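Local coordinates for protein autotransporter adhesin (Vibrio vulnificus, PDB 4ERR) that probably serves as the membrane localization domain that directs the DUF5 effector domain of the MARTX toxin to membranes, at residues B[11-16]-B[67-72]. Numbering follows the deposited sequence. Where two conformers were deposited one is given.
Sequences KERAKV and NQALTQ
Ala14 and Ala69 bring two helices of the four-helical-bundle membrane localization domain together, one methyl facing the other helix and the second flanking it. Segment 11-16 belongs to helix 7-37 and segment 67-72 to helix 65-81; their local axes cross obliquely at 133° between N-to-C directions, closer to antiparallel than to parallel, and approach to 8.3 Å. Small residues suit this crossing because a methyl group is short enough to let the backbones come close: the CA atoms of Ala14 and Ala69 lie 5.1 Å apart. The CB of Ala69 points at the partner helix and settles against its main chain, 3.7 Å from Ala14 N. The CB of Ala14, directed more along the flank, still meets Ala69 CB at 4.0 Å. Leu10, one helical turn before Ala14, also touches Ala69 and extends the apolar seam.

Beside the alanines, Arg13 and Gln72 close one margin of the contact. The arginine leaves its helix with CG anti to the backbone N (chi1 180°), which lays Arg13 CG 4.0 Å from Ala69 CB; bends at chi2 and chi3 then turn the guanidinium so that its NH1 faces Gln72 OE1. Gln72 reaches across with an extended chain, meeting the arginine at about a right angle, and its amide plane is turned 75° from the guanidinium. Arginine and glutamine suit this partly exposed margin: arginine offers an aliphatic CG to the alanine methyl and an N-H donor beyond it, and glutamine is long enough to bring an acceptor to that donor. Phe5, from the N-terminal loop, touches both side chains, and Phe17 packs on Gln72. The hydrogen bond from Arg13 NH1 to Gln72 OE1 is 3.1 Å long; the oxygen sits nearly in the guanidinium plane, whereas NH1 approaches it from above the amide plane.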
ATOM      1  N   LYS B  11     -12.581  -5.562  -1.814  1.00 29.23           N
ATOM      2  CA  LYS B  11     -11.850  -5.067  -2.979  1.00 29.69           C
ATOM      3  C   LYS B  11     -12.380  -3.702  -3.446  1.00 30.50           C
ATOM      4  O   LYS B  11     -11.584  -2.825  -3.805  1.00 28.84           O
ATOM      5  CB  LYS B  11     -11.874  -6.094  -4.114  1.00 31.22           C
ATOM      6  CG  LYS B  11     -11.065  -7.357  -3.807  1.00 32.98           C
ATOM      7  CD  LYS B  11     -11.084  -8.360  -4.969  1.00 39.94           C
ATOM      8  CE  LYS B  11     -10.189  -9.554  -4.680  1.00 42.32           C
ATOM      9  NZ  LYS B  11     -10.205 -10.567  -5.771  1.00 48.84           N
ATOM     10  N   GLU B  12     -13.709  -3.541  -3.446  0.50 31.63           N
ATOM     11  CA  GLU B  12     -14.355  -2.287  -3.822  0.50 33.26           C
ATOM     12  C   GLU B  12     -13.890  -1.147  -2.916  0.50 31.36           C
ATOM     13  O   GLU B  12     -13.515  -0.070  -3.392  0.50 31.60           O
ATOM     14  CB  GLU B  12     -15.889  -2.425  -3.740  0.50 35.31           C
ATOM     15  CG  GLU B  12     -16.497  -3.524  -4.629  0.50 39.31           C
ATOM     16  CD  GLU B  12     -18.019  -3.688  -4.460  0.50 43.23           C
ATOM     17  OE1 GLU B  12     -18.554  -3.456  -3.350  0.50 44.49           O
ATOM     18  OE2 GLU B  12     -18.683  -4.068  -5.443  0.50 46.44           O
ATOM     19  N   ARG B  13     -13.885  -1.403  -1.606  1.00 29.59           N
ATOM     20  CA  ARG B  13     -13.501  -0.399  -0.622  1.00 28.24           C
ATOM     21  C   ARG B  13     -12.016  -0.034  -0.745  1.00 26.86           C
ATOM     22  O   ARG B  13     -11.668   1.137  -0.721  1.00 26.58           O
ATOM     23  CB  ARG B  13     -13.827  -0.887   0.777  1.00 27.24           C
ATOM     24  CG  ARG B  13     -13.466   0.075   1.889  1.00 27.31           C
ATOM     25  CD  ARG B  13     -14.121   1.400   1.681  1.00 29.07           C
ATOM     26  NE  ARG B  13     -15.540   1.197   1.521  1.00 29.76           N
ATOM     27  CZ  ARG B  13     -16.402   1.032   2.518  1.00 31.17           C
ATOM     28  NH1 ARG B  13     -15.995   1.031   3.791  1.00 31.84           N
ATOM     29  NH2 ARG B  13     -17.691   0.842   2.229  1.00 36.70           N
ATOM     30  N   ALA B  14     -11.168  -1.049  -0.905  1.00 26.56           N
ATOM     31  CA  ALA B  14      -9.735  -0.816  -1.138  1.00 25.49           C
ATOM     32  C   ALA B  14      -9.533   0.108  -2.343  1.00 26.37           C
ATOM     33  O   ALA B  14      -8.686   1.024  -2.317  1.00 26.82           O
ATOM     34  CB  ALA B  14      -8.988  -2.157  -1.346  1.00 26.29           C
ATOM     35  N   LYS B  15     -10.302  -0.128  -3.411  0.50 27.30           N
ATOM     36  CA  LYS B  15     -10.175   0.676  -4.626  0.50 27.86           C
ATOM     37  C   LYS B  15     -10.535   2.147  -4.402  0.50 27.73           C
ATOM     38  O   LYS B  15      -9.855   3.034  -4.920  0.50 28.11           O
ATOM     39  CB  LYS B  15     -11.023   0.084  -5.739  0.50 29.87           C
ATOM     40  CG  LYS B  15     -11.191   0.993  -6.943  0.50 32.91           C
ATOM     41  CD  LYS B  15     -12.144   0.366  -7.975  0.50 37.35           C
ATOM     42  CE  LYS B  15     -12.391   1.256  -9.192  0.50 40.47           C
ATOM     43  NZ  LYS B  15     -13.386   0.652 -10.155  0.50 43.04           N
ATOM     44  N   VAL B  16     -11.596   2.409  -3.642  1.00 27.53           N
ATOM     45  CA  VAL B  16     -11.974   3.795  -3.314  1.00 29.00           C
ATOM     46  C   VAL B  16     -10.863   4.533  -2.584  1.00 27.17           C
ATOM     47  O   VAL B  16     -10.560   5.687  -2.885  1.00 28.97           O
ATOM     48  CB  VAL B  16     -13.245   3.867  -2.441  1.00 30.26           C
ATOM     49  CG1 VAL B  16     -13.486   5.313  -1.960  1.00 34.08           C
ATOM     50  CG2 VAL B  16     -14.438   3.336  -3.223  1.00 33.40           C
ATOM     51  N   ASN B  67      -4.683  -1.504   2.954  1.00 21.41           N
ATOM     52  CA  ASN B  67      -4.523  -1.549   4.407  1.00 22.26           C
ATOM     53  C   ASN B  67      -5.634  -0.805   5.134  1.00 21.95           C
ATOM     54  O   ASN B  67      -6.100  -1.250   6.184  1.00 22.81           O
ATOM     55  CB  ASN B  67      -3.126  -1.110   4.855  1.00 20.79           C
ATOM     56  CG  ASN B  67      -2.078  -2.208   4.675  1.00 25.25           C
ATOM     57  OD1 ASN B  67      -2.140  -2.990   3.710  1.00 28.49           O
ATOM     58  ND2 ASN B  67      -1.143  -2.296   5.615  1.00 29.48           N
ATOM     59  N   GLN B  68      -6.059   0.317   4.567  1.00 21.47           N
ATOM     60  CA  GLN B  68      -7.183   1.058   5.131  1.00 21.67           C
ATOM     61  C   GLN B  68      -8.437   0.191   5.142  1.00 21.94           C
ATOM     62  O   GLN B  68      -9.159   0.168   6.152  1.00 23.61           O
ATOM     63  CB  GLN B  68      -7.454   2.346   4.370  1.00 22.32           C
ATOM     64  CG  GLN B  68      -6.427   3.436   4.540  1.00 23.05           C
ATOM     65  CD  GLN B  68      -6.742   4.632   3.682  1.00 26.02           C
ATOM     66  OE1 GLN B  68      -6.047   4.910   2.685  1.00 30.85           O
ATOM     67  NE2 GLN B  68      -7.794   5.314   4.018  1.00 26.57           N
ATOM     68  N   ALA B  69      -8.694  -0.536   4.056  1.00 22.50           N
ATOM     69  CA  ALA B  69      -9.881  -1.413   3.967  1.00 23.04           C
ATOM     70  C   ALA B  69      -9.770  -2.599   4.935  1.00 22.32           C
ATOM     71  O   ALA B  69     -10.744  -2.990   5.585  1.00 23.78           O
ATOM     72  CB  ALA B  69     -10.090  -1.911   2.515  1.00 24.67           C
ATOM     73  N   LEU B  70      -8.581  -3.179   5.021  1.00 21.89           N
ATOM     74  CA  LEU B  70      -8.339  -4.277   5.981  1.00 20.97           C
ATOM     75  C   LEU B  70      -8.540  -3.839   7.451  1.00 21.60           C
ATOM     76  O   LEU B  70      -8.991  -4.629   8.273  1.00 22.16           O
ATOM     77  CB  LEU B  70      -6.950  -4.863   5.791  1.00 20.87           C
ATOM     78  CG  LEU B  70      -6.732  -5.724   4.555  1.00 21.45           C
ATOM     79  CD1 LEU B  70      -5.265  -6.098   4.428  1.00 25.14           C
ATOM     80  CD2 LEU B  70      -7.614  -6.957   4.595  1.00 23.60           C
ATOM     81  N   THR B  71      -8.168  -2.605   7.776  1.00 21.99           N
ATOM     82  CA  THR B  71      -8.367  -2.076   9.118  1.00 24.57           C
ATOM     83  C   THR B  71      -9.869  -2.015   9.416  1.00 23.90           C
ATOM     84  O   THR B  71     -10.281  -2.332  10.520  1.00 24.92           O
ATOM     85  CB  THR B  71      -7.642  -0.736   9.312  1.00 25.82           C
ATOM     86  OG1 THR B  71      -6.226  -0.960   9.200  1.00 30.57           O
ATOM     87  CG2 THR B  71      -7.961  -0.078  10.673  1.00 31.23           C
ATOM     88  N   GLN B  72     -10.672  -1.622   8.416  1.00 23.07           N
ATOM     89  CA  GLN B  72     -12.126  -1.612   8.594  1.00 24.74           C
ATOM     90  C   GLN B  72     -12.673  -3.033   8.732  1.00 24.53           C
ATOM     91  O   GLN B  72     -13.548  -3.295   9.575  1.00 26.21           O
ATOM     92  CB  GLN B  72     -12.804  -0.834   7.461  1.00 25.49           C
ATOM     93  CG  GLN B  72     -12.441   0.643   7.496  1.00 26.10           C
ATOM     94  CD  GLN B  72     -13.154   1.470   6.442  1.00 28.76           C
ATOM     95  OE1 GLN B  72     -13.341   1.036   5.309  1.00 28.96           O
ATOM     96  NE2 GLN B  72     -13.587   2.657   6.831  1.00 32.38           N
TER